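Alpha-1,3-glucanase (PDB 6K0P) hydrolyses alpha-1,3-glucan as a glycoside hydrolase of family 87, its catalytic domain here holding nigerose, a disaccharide with the same linkage. Local coordinates at residues K194-A199 / I212-G217; S316-K321 / I333-G338; L492-M497 / I507-V512; F257-A262 / N291-V296. The protein carries 1 engineered substitution. All blocks are in the same frame, centred on the assembly; numbering follows the deposited sequence.

Four contacts follow one another along the chain in the order 1, 4, 2, 3, and none nests in or crosses another. Contact 1 closes a short loop that carries helix 196-204, near the start of the right-handed beta-helix. Contact 4 closes a longer one, joining the end of strand 256-259 to the turn 291-296 before strand 297-304. Contact 2 closes the loop between 321 and 333, joining strands 319-326 and 333-336, and touches contact 4 where Thr319 N meets Val296 O, probably a hydrogen bond. Contact 3 closes that between 497 and 507, joining strands 490-496 and 507-510, its centre about 50 Å from that of contact 1. Contacts 2 and 3 span the interior of the beta-helix.

Contact 1. Residues K194-A199 / I212-G217; sequences KSIDQA and IYIPAG
Ile212 meets the helix with both of its branches. Its CG1 sits between the backbone N and the carbonyl carbon (chi1 68°), which sends CD1 to Ile196 while CG2 is left facing Ala199. Ile212 CD1 lies 3.9 Å from Ile196 CG2, and the two isoleucine side chains cross at about a right angle. The other branch is pressed on the helix backbone as well as on a side chain: Ile212 CG2 is 3.7 Å from Ala199 CB and 3.6 Å from Ala199 O. Ile196 also works with two ends, because its longer branch carries Ile196 CD1 past Ile212 to Ile214 CD1, 4.2 Å away and again roughly perpendicular. All four residues are buried. The helix that begins with Ile196 links strand 187-189 to strand 211-214, which run parallel and side by side at the start of the right-handed beta-helix; its place there is consistent with the helix that closes the N-terminal end of the hydrophobic core in pectate lyase-like proteins. Ile196 also packs on Val190, Ile221 and Ile225, and Ile212 and Ile214 both rest on Ile234 of the next parallel strand. The start of the helix is held by a capping box. Gln198 N donates to Ser195 OG at 3.0 Å, and in return Ser195 N gives a nearly straight bond (169°) to Gln198 OE1 at 2.9 Å, arriving in the carbonyl plane on a lone pair.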
loop_
_atom_site.group_PDB
_atom_site.type_symbol
_atom_site.label_atom_id
_atom_site.label_comp_id
_atom_site.label_asym_id
_atom_site.label_seq_id
_atom_site.Cartn_x
_atom_site.Cartn_y
_atom_site.Cartn_z
ATOM N N LYS A 194 -20.843 -13.673 24.642
ATOM C CA LYS A 194 -19.693 -13.148 25.370
ATOM C C LYS A 194 -18.888 -12.281 24.414
ATOM O O LYS A 194 -18.296 -12.786 23.454
ATOM C CB LYS A 194 -18.838 -14.265 25.965
ATOM C CG LYS A 194 -17.718 -13.738 26.856
ATOM C CD LYS A 194 -16.884 -14.859 27.459
ATOM C CE LYS A 194 -17.735 -15.821 28.282
ATOM N NZ LYS A 194 -16.912 -16.885 28.912
ATOM N N SER A 195 -18.875 -10.978 24.668
ATOM C CA SER A 195 -18.227 -10.050 23.762
ATOM C C SER A 195 -16.707 -10.128 23.896
ATOM O O SER A 195 -16.158 -10.735 24.823
ATOM C CB SER A 195 -18.672 -8.627 24.072
ATOM O OG SER A 195 -18.131 -8.230 25.317
ATOM N N ILE A 196 -16.021 -9.490 22.940
ATOM C CA ILE A 196 -14.566 -9.359 23.014
ATOM C C ILE A 196 -14.142 -8.723 24.338
ATOM O O ILE A 196 -13.243 -9.219 25.027
ATOM C CB ILE A 196 -14.042 -8.570 21.799
ATOM C CG1 ILE A 196 -14.332 -9.329 20.500
ATOM C CG2 ILE A 196 -12.551 -8.287 21.944
ATOM C CD1 ILE A 196 -14.126 -8.501 19.230
ATOM N N ASP A 197 -14.790 -7.614 24.718
ATOM C CA ASP A 197 -14.451 -6.967 25.985
ATOM C C ASP A 197 -14.686 -7.892 27.177
ATOM O O ASP A 197 -13.895 -7.900 28.126
ATOM C CB ASP A 197 -15.252 -5.677 26.166
ATOM C CG ASP A 197 -14.494 -4.433 25.704
ATOM O OD1 ASP A 197 -13.238 -4.403 25.760
ATOM O OD2 ASP A 197 -15.172 -3.457 25.324
ATOM N N GLN A 198 -15.780 -8.663 27.159
ATOM C CA GLN A 198 -16.061 -9.572 28.271
ATOM C C GLN A 198 -15.042 -10.705 28.337
ATOM O O GLN A 198 -14.610 -11.099 29.430
ATOM C CB GLN A 198 -17.488 -10.110 28.168
ATOM C CG GLN A 198 -18.550 -9.045 28.409
ATOM C CD GLN A 198 -19.955 -9.551 28.157
ATOM O OE1 GLN A 198 -20.202 -10.304 27.211
ATOM N NE2 GLN A 198 -20.890 -9.132 29.003
ATOM N N ALA A 199 -14.647 -11.240 27.180
ATOM C CA ALA A 199 -13.614 -12.271 27.157
ATOM C C ALA A 199 -12.292 -11.733 27.690
ATOM O O ALA A 199 -11.588 -12.426 28.436
ATOM C CB ALA A 199 -13.447 -12.817 25.738
ATOM N N ILE A 212 -7.472 -14.522 24.431
ATOM C CA ILE A 212 -8.820 -14.803 23.964
ATOM C C ILE A 212 -8.763 -15.426 22.581
ATOM O O ILE A 212 -7.802 -15.236 21.827
ATOM C CB ILE A 212 -9.735 -13.557 23.957
ATOM C CG1 ILE A 212 -9.290 -12.543 22.895
ATOM C CG2 ILE A 212 -9.788 -12.927 25.343
ATOM C CD1 ILE A 212 -10.333 -11.438 22.625
ATOM N N TYR A 213 -9.801 -16.192 22.267
ATOM C CA TYR A 213 -10.000 -16.774 20.950
ATOM C C TYR A 213 -11.276 -16.192 20.372
ATOM O O TYR A 213 -12.310 -16.150 21.051
ATOM C CB TYR A 213 -10.135 -18.296 21.054
ATOM C CG TYR A 213 -10.546 -18.964 19.764
ATOM C CD1 TYR A 213 -9.668 -19.041 18.683
ATOM C CD2 TYR A 213 -11.813 -19.526 19.626
ATOM C CE1 TYR A 213 -10.050 -19.664 17.498
ATOM C CE2 TYR A 213 -12.191 -20.160 18.453
ATOM C CZ TYR A 213 -11.312 -20.221 17.398
ATOM O OH TYR A 213 -11.713 -20.857 16.243
ATOM N N ILE A 214 -11.203 -15.739 19.125
ATOM C CA ILE A 214 -12.359 -15.176 18.440
ATOM C C ILE A 214 -12.740 -16.131 17.313
ATOM O O ILE A 214 -11.993 -16.260 16.330
ATOM C CB ILE A 214 -12.095 -13.760 17.920
ATOM C CG1 ILE A 214 -11.456 -12.905 19.015
ATOM C CG2 ILE A 214 -13.399 -13.127 17.449
ATOM C CD1 ILE A 214 -11.200 -11.435 18.617
ATOM N N PRO A 215 -13.864 -16.829 17.421
ATOM C CA PRO A 215 -14.196 -17.879 16.453
ATOM C C PRO A 215 -14.531 -17.304 15.088
ATOM O O PRO A 215 -14.643 -16.092 14.885
ATOM C CB PRO A 215 -15.442 -18.543 17.052
ATOM C CG PRO A 215 -15.526 -18.073 18.457
ATOM C CD PRO A 215 -14.836 -16.740 18.521
ATOM N N ALA A 216 -14.719 -18.215 14.136
ATOM C CA ALA A 216 -15.261 -17.824 12.842
ATOM C C ALA A 216 -16.575 -17.084 13.046
ATOM O O ALA A 216 -17.379 -17.436 13.919
ATOM C CB ALA A 216 -15.501 -19.077 11.995
ATOM N N GLY A 217 -16.786 -16.038 12.248
ATOM C CA GLY A 217 -18.015 -15.282 12.330
ATOM C C GLY A 217 -17.799 -13.804 12.120
ATOM O O GLY A 217 -16.682 -13.380 11.819
#

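Contact 2. Residues S316-K321 / I333-G338; sequences SYNTFK and INMTNG
Ile333 starts the contact by placing CD1 against Phe320. Extended beyond CG1, its chi2 of 175° carries the terminal methyl, Ile333 CD1, out to 3.8 Å from Phe320 CD2 and 4.0 Å from Phe320 CB, where it meets the ring obliquely near its root, a ring that also meets that of Tyr310 at about 30°. Two residues on, Met335 points inward again. Its chain curls (chi2 -63°), and Met335 CE ends 4.4 Å from Asn318 ND2, a loose approach of a methyl to an amide already occupied: Asn318 ND2 donates to Met293 O, and OD1 accepts from Val296 N. At the end of the segment, Gly338 brings backbone close to Ser316, with Gly338 O 3.9 Å from Ser316 OG. That hydroxyl is instead bonded to Ser340 N, while Gly338 O is bonded to Ser340 OG. No hydrogen bond joins the two segments, which run in nearly opposite directions. The buried Asn318, whose own N is held by Asn342 OD1 one coil later, is consistent with the buried turn asparagines of parallel beta-helices, each bonding to the backbone of the neighbouring coil, and the apolar side chains beside it fill the core between two faces.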
loop_
_atom_site.group_PDB
_atom_site.type_symbol
_atom_site.label_atom_id
_atom_site.label_comp_id
_atom_site.label_asym_id
_atom_site.label_seq_id
_atom_site.Cartn_x
_atom_site.Cartn_y
_atom_site.Cartn_z
ATOM N N SER A 316 8.972 0.206 19.344
ATOM C CA SER A 316 10.189 -0.522 19.021
ATOM C C SER A 316 10.049 -2.015 19.264
ATOM O O SER A 316 9.241 -2.463 20.088
ATOM C CB SER A 316 11.379 0.038 19.817
ATOM O OG SER A 316 11.640 1.363 19.383
ATOM N N TYR A 317 10.850 -2.784 18.522
ATOM C CA TYR A 317 10.952 -4.234 18.713
ATOM C C TYR A 317 9.638 -4.945 18.407
ATOM O O TYR A 317 9.349 -6.007 18.968
ATOM C CB TYR A 317 11.460 -4.612 20.112
ATOM C CG TYR A 317 12.782 -3.984 20.469
ATOM C CD1 TYR A 317 13.970 -4.538 20.017
ATOM C CD2 TYR A 317 12.841 -2.830 21.248
ATOM C CE1 TYR A 317 15.188 -3.968 20.343
ATOM C CE2 TYR A 317 14.056 -2.248 21.571
ATOM C CZ TYR A 317 15.217 -2.826 21.113
ATOM O OH TYR A 317 16.426 -2.253 21.437
ATOM N N ASN A 318 8.830 -4.374 17.526
ATOM C CA ASN A 318 7.559 -4.972 17.143
ATOM C C ASN A 318 7.705 -5.738 15.839
ATOM O O ASN A 318 8.644 -5.529 15.066
ATOM C CB ASN A 318 6.481 -3.895 17.008
ATOM C CG ASN A 318 6.341 -3.081 18.267
ATOM O OD1 ASN A 318 5.900 -3.596 19.297
ATOM N ND2 ASN A 318 6.747 -1.818 18.213
ATOM N N THR A 319 6.752 -6.635 15.597
ATOM C CA THR A 319 6.764 -7.484 14.411
ATOM C C THR A 319 5.397 -7.404 13.753
ATOM O O THR A 319 4.385 -7.720 14.387
ATOM C CB THR A 319 7.096 -8.934 14.773
ATOM O OG1 THR A 319 8.420 -8.994 15.326
ATOM C CG2 THR A 319 7.031 -9.827 13.537
ATOM N N PHE A 320 5.369 -6.948 12.503
ATOM C CA PHE A 320 4.182 -7.000 11.654
ATOM C C PHE A 320 4.533 -7.952 10.521
ATOM O O PHE A 320 5.404 -7.644 9.707
ATOM C CB PHE A 320 3.857 -5.610 11.107
ATOM C CG PHE A 320 3.210 -4.701 12.111
ATOM C CD1 PHE A 320 3.972 -4.084 13.094
ATOM C CD2 PHE A 320 1.839 -4.472 12.087
ATOM C CE1 PHE A 320 3.379 -3.244 14.031
ATOM C CE2 PHE A 320 1.239 -3.631 13.022
ATOM C CZ PHE A 320 2.010 -3.020 13.993
ATOM N N LYS A 321 3.868 -9.106 10.472
ATOM C CA LYS A 321 4.256 -10.164 9.550
ATOM C C LYS A 321 3.026 -10.805 8.926
ATOM O O LYS A 321 2.027 -11.032 9.610
ATOM C CB LYS A 321 5.089 -11.229 10.291
ATOM C CG LYS A 321 5.566 -12.415 9.479
ATOM C CD LYS A 321 6.263 -13.403 10.420
ATOM C CE LYS A 321 6.872 -14.569 9.663
ATOM N NZ LYS A 321 7.510 -15.536 10.595
ATOM N N ILE A 333 1.190 1.148 7.071
ATOM C CA ILE A 333 1.972 1.100 8.303
ATOM C C ILE A 333 2.989 2.224 8.246
ATOM O O ILE A 333 3.729 2.343 7.260
ATOM C CB ILE A 333 2.709 -0.240 8.495
ATOM C CG1 ILE A 333 1.726 -1.407 8.624
ATOM C CG2 ILE A 333 3.608 -0.161 9.727
ATOM C CD1 ILE A 333 2.406 -2.775 8.695
ATOM N N ASN A 334 3.025 3.046 9.294
ATOM C CA ASN A 334 4.042 4.076 9.451
ATOM C C ASN A 334 4.644 3.886 10.833
ATOM O O ASN A 334 3.939 3.518 11.775
ATOM C CB ASN A 334 3.419 5.473 9.335
ATOM C CG ASN A 334 4.456 6.583 9.170
ATOM O OD1 ASN A 334 5.658 6.335 9.085
ATOM N ND2 ASN A 334 3.977 7.820 9.120
ATOM N N MET A 335 5.954 4.067 10.939
ATOM C CA MET A 335 6.649 3.984 12.215
ATOM C C MET A 335 7.415 5.281 12.379
ATOM O O MET A 335 8.254 5.609 11.537
ATOM C CB MET A 335 7.593 2.778 12.229
ATOM C CG MET A 335 6.885 1.448 11.978
ATOM S SD MET A 335 5.662 1.029 13.242
ATOM C CE MET A 335 6.761 0.658 14.568
ATOM N N THR A 336 7.101 6.033 13.430
ATOM C CA THR A 336 7.588 7.402 13.546
ATOM C C THR A 336 8.287 7.638 14.878
ATOM O O THR A 336 8.183 6.850 15.826
ATOM C CB THR A 336 6.456 8.434 13.396
ATOM O OG1 THR A 336 5.744 8.546 14.641
ATOM C CG2 THR A 336 5.486 8.040 12.295
ATOM N N ASN A 337 9.009 8.757 14.931
ATOM C CA ASN A 337 9.372 9.415 16.190
ATOM C C ASN A 337 10.089 8.480 17.163
ATOM O O ASN A 337 9.677 8.321 18.314
ATOM C CB ASN A 337 8.141 10.050 16.847
ATOM C CG ASN A 337 7.510 11.125 15.986
ATOM O OD1 ASN A 337 7.846 11.273 14.807
ATOM N ND2 ASN A 337 6.588 11.885 16.571
ATOM N N GLY A 338 11.182 7.875 16.701
ATOM C CA GLY A 338 12.012 7.037 17.535
ATOM C C GLY A 338 11.824 5.552 17.326
ATOM O O GLY A 338 12.622 4.763 17.846
#

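Contact 3. Residues L492-M497 / I507-V512; sequences LMFQSM and IRVENV
Leu492 and Val509 meet methyl to methyl, end on, with Leu492 CD1 and Val509 CG1 3.8 Å apart. Phe494 and Ile507 instead run alongside each other, pointing in opposite senses, and Ile507 CG2 comes to the edge of the ring, in its plane, 4.0 Å from Phe494 CE2. Val509 CG2 lies near the same plane at 4.3 Å from Phe494 CZ. With CG1 anti to the backbone N (chi1 -175°), Val509 can thus serve both partners, one methyl for the leucine and one for the phenylalanine rim. The strands 492-496 and 507-510 run antiparallel at 171° with axes 11.4 Å apart, too far for backbone pairing: they are different faces of the right-handed parallel beta-helix, meeting through its core, where Ala539 and Phe541 of the next coil continue the packing. Gln495, alternating with the core residues, turns outward; it donates through NE2 to O6 of a bound glucose and accepts at OE1 from Trp466 NE1, which should fix the turn of its amide. Asn511, at the corner after strand 507-510, is bonded to Asn481 and Asn543, a stack of asparagines running across successive coils.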
loop_
_atom_site.group_PDB
_atom_site.type_symbol
_atom_site.label_atom_id
_atom_site.label_comp_id
_atom_site.label_asym_id
_atom_site.label_seq_id
_atom_site.Cartn_x
_atom_site.Cartn_y
_atom_site.Cartn_z
ATOM N N LEU A 492 15.016 7.518 -11.874
ATOM C CA LEU A 492 15.570 8.107 -10.660
ATOM C C LEU A 492 15.504 9.621 -10.786
ATOM O O LEU A 492 15.889 10.176 -11.819
ATOM C CB LEU A 492 17.031 7.671 -10.479
ATOM C CG LEU A 492 17.283 6.167 -10.554
ATOM C CD1 LEU A 492 18.785 5.836 -10.587
ATOM C CD2 LEU A 492 16.601 5.479 -9.373
ATOM N N MET A 493 15.021 10.288 -9.741
ATOM C CA MET A 493 14.824 11.730 -9.768
ATOM C C MET A 493 15.490 12.322 -8.530
ATOM O O MET A 493 15.069 12.047 -7.401
ATOM C CB MET A 493 13.330 12.048 -9.799
ATOM C CG MET A 493 12.990 13.525 -9.730
ATOM S SD MET A 493 11.226 13.739 -10.045
ATOM C CE MET A 493 10.808 15.061 -8.909
ATOM N N PHE A 494 16.534 13.128 -8.739
ATOM C CA PHE A 494 17.292 13.739 -7.653
ATOM C C PHE A 494 16.951 15.223 -7.580
ATOM O O PHE A 494 16.884 15.897 -8.614
ATOM C CB PHE A 494 18.799 13.612 -7.913
ATOM C CG PHE A 494 19.306 12.195 -7.922
ATOM C CD1 PHE A 494 19.205 11.411 -9.065
ATOM C CD2 PHE A 494 19.913 11.653 -6.793
ATOM C CE1 PHE A 494 19.682 10.101 -9.080
ATOM C CE2 PHE A 494 20.388 10.355 -6.800
ATOM C CZ PHE A 494 20.280 9.578 -7.945
ATOM N N GLN A 495 16.763 15.740 -6.365
ATOM C CA GLN A 495 16.323 17.123 -6.202
ATOM C C GLN A 495 16.788 17.672 -4.861
ATOM O O GLN A 495 16.755 16.959 -3.856
ATOM C CB GLN A 495 14.788 17.194 -6.275
ATOM C CG GLN A 495 14.176 18.592 -6.088
ATOM C CD GLN A 495 12.649 18.563 -6.074
ATOM O OE1 GLN A 495 12.036 17.545 -6.408
ATOM N NE2 GLN A 495 12.032 19.674 -5.681
ATOM N N SER A 496 17.217 18.942 -4.853
ATOM C CA SER A 496 17.584 19.660 -3.630
ATOM C C SER A 496 16.636 20.830 -3.422
ATOM O O SER A 496 16.427 21.637 -4.338
ATOM C CB SER A 496 19.014 20.216 -3.710
ATOM O OG SER A 496 19.963 19.172 -3.653
ATOM N N MET A 497 16.087 20.931 -2.216
ATOM C CA MET A 497 15.296 22.090 -1.834
ATOM C C MET A 497 16.197 23.312 -1.693
ATOM O O MET A 497 17.232 23.260 -1.019
ATOM C CB MET A 497 14.611 21.800 -0.497
ATOM C CG MET A 497 13.912 22.983 0.144
ATOM S SD MET A 497 13.128 22.439 1.679
ATOM C CE MET A 497 12.601 23.994 2.394
ATOM N N ILE A 507 25.580 8.908 -1.671
ATOM C CA ILE A 507 24.384 8.458 -2.381
ATOM C C ILE A 507 24.871 7.560 -3.505
ATOM O O ILE A 507 25.528 8.035 -4.438
ATOM C CB ILE A 507 23.583 9.635 -2.950
ATOM C CG1 ILE A 507 23.435 10.768 -1.926
ATOM C CG2 ILE A 507 22.230 9.152 -3.506
ATOM C CD1 ILE A 507 22.639 10.392 -0.683
ATOM N N ARG A 508 24.568 6.266 -3.432
ATOM C CA ARG A 508 25.097 5.314 -4.397
ATOM C C ARG A 508 23.974 4.462 -4.960
ATOM O O ARG A 508 23.057 4.072 -4.230
ATOM C CB ARG A 508 26.144 4.402 -3.765
ATOM C CG ARG A 508 27.304 5.151 -3.121
ATOM C CD ARG A 508 27.037 5.375 -1.644
ATOM N NE ARG A 508 27.174 4.128 -0.901
ATOM C CZ ARG A 508 26.618 3.890 0.282
ATOM N NH1 ARG A 508 25.865 4.813 0.869
ATOM N NH2 ARG A 508 26.821 2.721 0.877
ATOM N N VAL A 509 24.069 4.177 -6.258
ATOM C CA VAL A 509 23.077 3.414 -7.010
ATOM C C VAL A 509 23.829 2.296 -7.720
ATOM O O VAL A 509 24.791 2.570 -8.446
ATOM C CB VAL A 509 22.358 4.313 -8.031
ATOM C CG1 VAL A 509 21.247 3.561 -8.738
ATOM C CG2 VAL A 509 21.806 5.579 -7.350
ATOM N N GLU A 510 23.409 1.043 -7.510
ATOM C CA GLU A 510 24.147 -0.108 -8.031
ATOM C C GLU A 510 23.185 -1.155 -8.580
ATOM O O GLU A 510 22.221 -1.524 -7.903
ATOM C CB GLU A 510 24.980 -0.764 -6.920
ATOM C CG GLU A 510 25.909 0.179 -6.166
ATOM C CD GLU A 510 26.590 -0.490 -4.978
ATOM O OE1 GLU A 510 26.156 -1.595 -4.571
ATOM O OE2 GLU A 510 27.556 0.101 -4.444
ATOM N N ASN A 511 23.466 -1.673 -9.777
ATOM C CA ASN A 511 22.695 -2.773 -10.367
ATOM C C ASN A 511 21.217 -2.394 -10.505
ATOM O O ASN A 511 20.334 -2.969 -9.864
ATOM C CB ASN A 511 22.824 -4.073 -9.562
ATOM C CG ASN A 511 24.256 -4.516 -9.389
ATOM O OD1 ASN A 511 25.094 -4.289 -10.256
ATOM N ND2 ASN A 511 24.540 -5.168 -8.267
ATOM N N VAL A 512 20.970 -1.405 -11.355
ATOM C CA VAL A 512 19.630 -0.866 -11.553
ATOM C C VAL A 512 19.333 -0.869 -13.045
ATOM O O VAL A 512 20.169 -0.445 -13.848
ATOM C CB VAL A 512 19.489 0.546 -10.956
ATOM C CG1 VAL A 512 18.150 1.166 -11.336
ATOM C CG2 VAL A 512 19.633 0.480 -9.440
#

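Contact 4. Residues F257-A262 / N291-V296; sequences FNISAA and NGMQNV. With SO4 (sulfate ion), chain G.
Ile259 is extended, with chi2 at 179°, and drives CD1 straight at the turn 291-296; Met293, with chi1 at 79° and an extended chain beyond CG, brings SD to meet it. Ile259 CD1 and Val296 CG1 touch tip to tip at 3.8 Å, whereas the methionine chain crosses obliquely, Met293 SD lying 4.1 Å from the same Ile259 CD1. One isoleucine methyl therefore serves both partners, and all three residues are buried. Leu227 and Ile288 flank Ile259 on the neighbouring strands, and Tyr310 lies against Met293, so the group belongs to the apolar core of the right-handed beta-helix, here where a strand end meets the turn between two faces of the next coil. The polar link between the segments runs through water. One water donates to Asn258 OD1 at 2.8 Å and accepts from Asn291 N at 3.1 Å. A second water lies 2.9 Å from Ile259 O and 2.9 Å from Asn291 O. Within the turn, Gln294 NE2 donates to Gly292 O at 3.0 Å, nearly straight at the hydrogen (170°) but from well above the carbonyl plane; Gln294 N is held by Asn264 OD1. At the outer side a sulfate, probably from the crystallisation liquor, takes a hydrogen bond from Ala261 N to its O2 at 2.8 Å. The direct contact is thus wholly apolar, and polar groups at its margin, the Asn258 side chain and backbone atoms, are bridged by water instead of by direct hydrogen bonds between the segments.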
loop_
_atom_site.group_PDB
_atom_site.type_symbol
_atom_site.label_atom_id
_atom_site.label_comp_id
_atom_site.label_asym_id
_atom_site.label_seq_id
_atom_site.Cartn_x
_atom_site.Cartn_y
_atom_site.Cartn_z
ATOM N N PHE A 257 -8.232 -1.922 18.315
ATOM C CA PHE A 257 -7.507 -2.197 19.548
ATOM C C PHE A 257 -6.606 -1.027 19.904
ATOM O O PHE A 257 -6.133 -0.289 19.036
ATOM C CB PHE A 257 -6.657 -3.470 19.426
ATOM C CG PHE A 257 -7.479 -4.718 19.267
ATOM C CD1 PHE A 257 -8.112 -5.296 20.353
ATOM C CD2 PHE A 257 -7.649 -5.287 18.013
ATOM C CE1 PHE A 257 -8.892 -6.428 20.196
ATOM C CE2 PHE A 257 -8.414 -6.420 17.853
ATOM C CZ PHE A 257 -9.039 -6.994 18.942
ATOM N N ASN A 258 -6.383 -0.856 21.206
ATOM C CA ASN A 258 -5.430 0.121 21.707
ATOM C C ASN A 258 -4.628 -0.573 22.798
ATOM O O ASN A 258 -5.194 -1.006 23.807
ATOM C CB ASN A 258 -6.155 1.368 22.243
ATOM C CG ASN A 258 -5.199 2.490 22.618
ATOM O OD1 ASN A 258 -4.125 2.242 23.161
ATOM N ND2 ASN A 258 -5.594 3.736 22.343
ATOM N N ILE A 259 -3.325 -0.714 22.574
ATOM C CA ILE A 259 -2.452 -1.533 23.409
ATOM C C ILE A 259 -1.717 -0.618 24.382
ATOM O O ILE A 259 -0.836 0.151 23.979
ATOM C CB ILE A 259 -1.465 -2.333 22.548
ATOM C CG1 ILE A 259 -2.220 -3.105 21.453
ATOM C CG2 ILE A 259 -0.639 -3.276 23.432
ATOM C CD1 ILE A 259 -1.317 -3.917 20.526
ATOM N N SER A 260 -2.086 -0.689 25.660
ATOM C CA SER A 260 -1.410 0.062 26.706
ATOM C C SER A 260 -0.069 -0.588 27.046
ATOM O O SER A 260 0.190 -1.746 26.713
ATOM C CB SER A 260 -2.286 0.122 27.956
ATOM O OG SER A 260 -3.534 0.735 27.659
ATOM N N ALA A 261 0.788 0.176 27.741
ATOM C CA ALA A 261 2.141 -0.295 28.026
ATOM C C ALA A 261 2.136 -1.625 28.774
ATOM O O ALA A 261 2.989 -2.488 28.529
ATOM C CB ALA A 261 2.915 0.765 28.809
ATOM N N ALA A 262 1.180 -1.813 29.684
ATOM C CA ALA A 262 1.110 -3.060 30.437
ATOM C C ALA A 262 0.945 -4.271 29.530
ATOM O O ALA A 262 1.304 -5.385 29.931
ATOM C CB ALA A 262 -0.047 -3.005 31.437
ATOM N N ASN A 291 0.861 3.542 21.108
ATOM C CA ASN A 291 1.922 4.534 21.206
ATOM C C ASN A 291 2.998 4.044 22.163
ATOM O O ASN A 291 2.714 3.677 23.308
ATOM C CB ASN A 291 1.356 5.871 21.681
ATOM C CG ASN A 291 0.594 6.602 20.588
ATOM O OD1 ASN A 291 0.803 6.360 19.397
ATOM N ND2 ASN A 291 -0.294 7.505 20.990
ATOM N N GLY A 292 4.234 4.013 21.671
ATOM C CA GLY A 292 5.349 3.525 22.453
ATOM C C GLY A 292 5.390 2.030 22.667
ATOM O O GLY A 292 6.215 1.560 23.457
ATOM N N MET A 293 4.535 1.257 21.993
ATOM C CA MET A 293 4.459 -0.169 22.285
ATOM C C MET A 293 5.755 -0.889 21.933
ATOM O O MET A 293 6.504 -0.484 21.034
ATOM C CB MET A 293 3.270 -0.829 21.577
ATOM C CG MET A 293 3.500 -1.142 20.106
ATOM S SD MET A 293 1.976 -1.751 19.355
ATOM C CE MET A 293 2.591 -2.347 17.775
ATOM N N GLN A 294 6.008 -1.980 22.656
ATOM C CA GLN A 294 7.223 -2.768 22.523
ATOM C C GLN A 294 6.855 -4.236 22.418
ATOM O O GLN A 294 5.908 -4.690 23.069
ATOM C CB GLN A 294 8.151 -2.581 23.752
ATOM C CG GLN A 294 8.372 -1.112 24.164
ATOM C CD GLN A 294 9.414 -0.393 23.314
ATOM O OE1 GLN A 294 10.543 -0.875 23.154
ATOM N NE2 GLN A 294 9.044 0.774 22.784
ATOM N N ASN A 295 7.597 -4.972 21.589
ATOM C CA ASN A 295 7.549 -6.437 21.561
ATOM C C ASN A 295 6.180 -6.991 21.162
ATOM O O ASN A 295 5.841 -8.124 21.516
ATOM C CB ASN A 295 8.016 -7.048 22.888
ATOM C CG ASN A 295 9.428 -6.646 23.246
ATOM O OD1 ASN A 295 9.660 -5.973 24.255
ATOM N ND2 ASN A 295 10.378 -7.046 22.421
ATOM N N VAL A 296 5.388 -6.221 20.419
ATOM C CA VAL A 296 4.053 -6.645 19.997
ATOM C C VAL A 296 4.157 -7.304 18.628
ATOM O O VAL A 296 4.920 -6.851 17.768
ATOM C CB VAL A 296 3.091 -5.438 19.970
ATOM C CG1 VAL A 296 1.767 -5.787 19.281
ATOM C CG2 VAL A 296 2.836 -4.917 21.393
HETATM S S SO4 G . -0.047 3.696 28.894
HETATM O O1 SO4 G . -1.165 4.608 28.662
HETATM O O2 SO4 G . 0.252 2.970 27.658
HETATM O O3 SO4 G . 1.130 4.469 29.289
HETATM O O4 SO4 G . -0.394 2.771 29.974
HETATM O O HOH W 1 -1.908 3.704 22.402
HETATM O O HOH W 2 0.213 2.780 24.355
#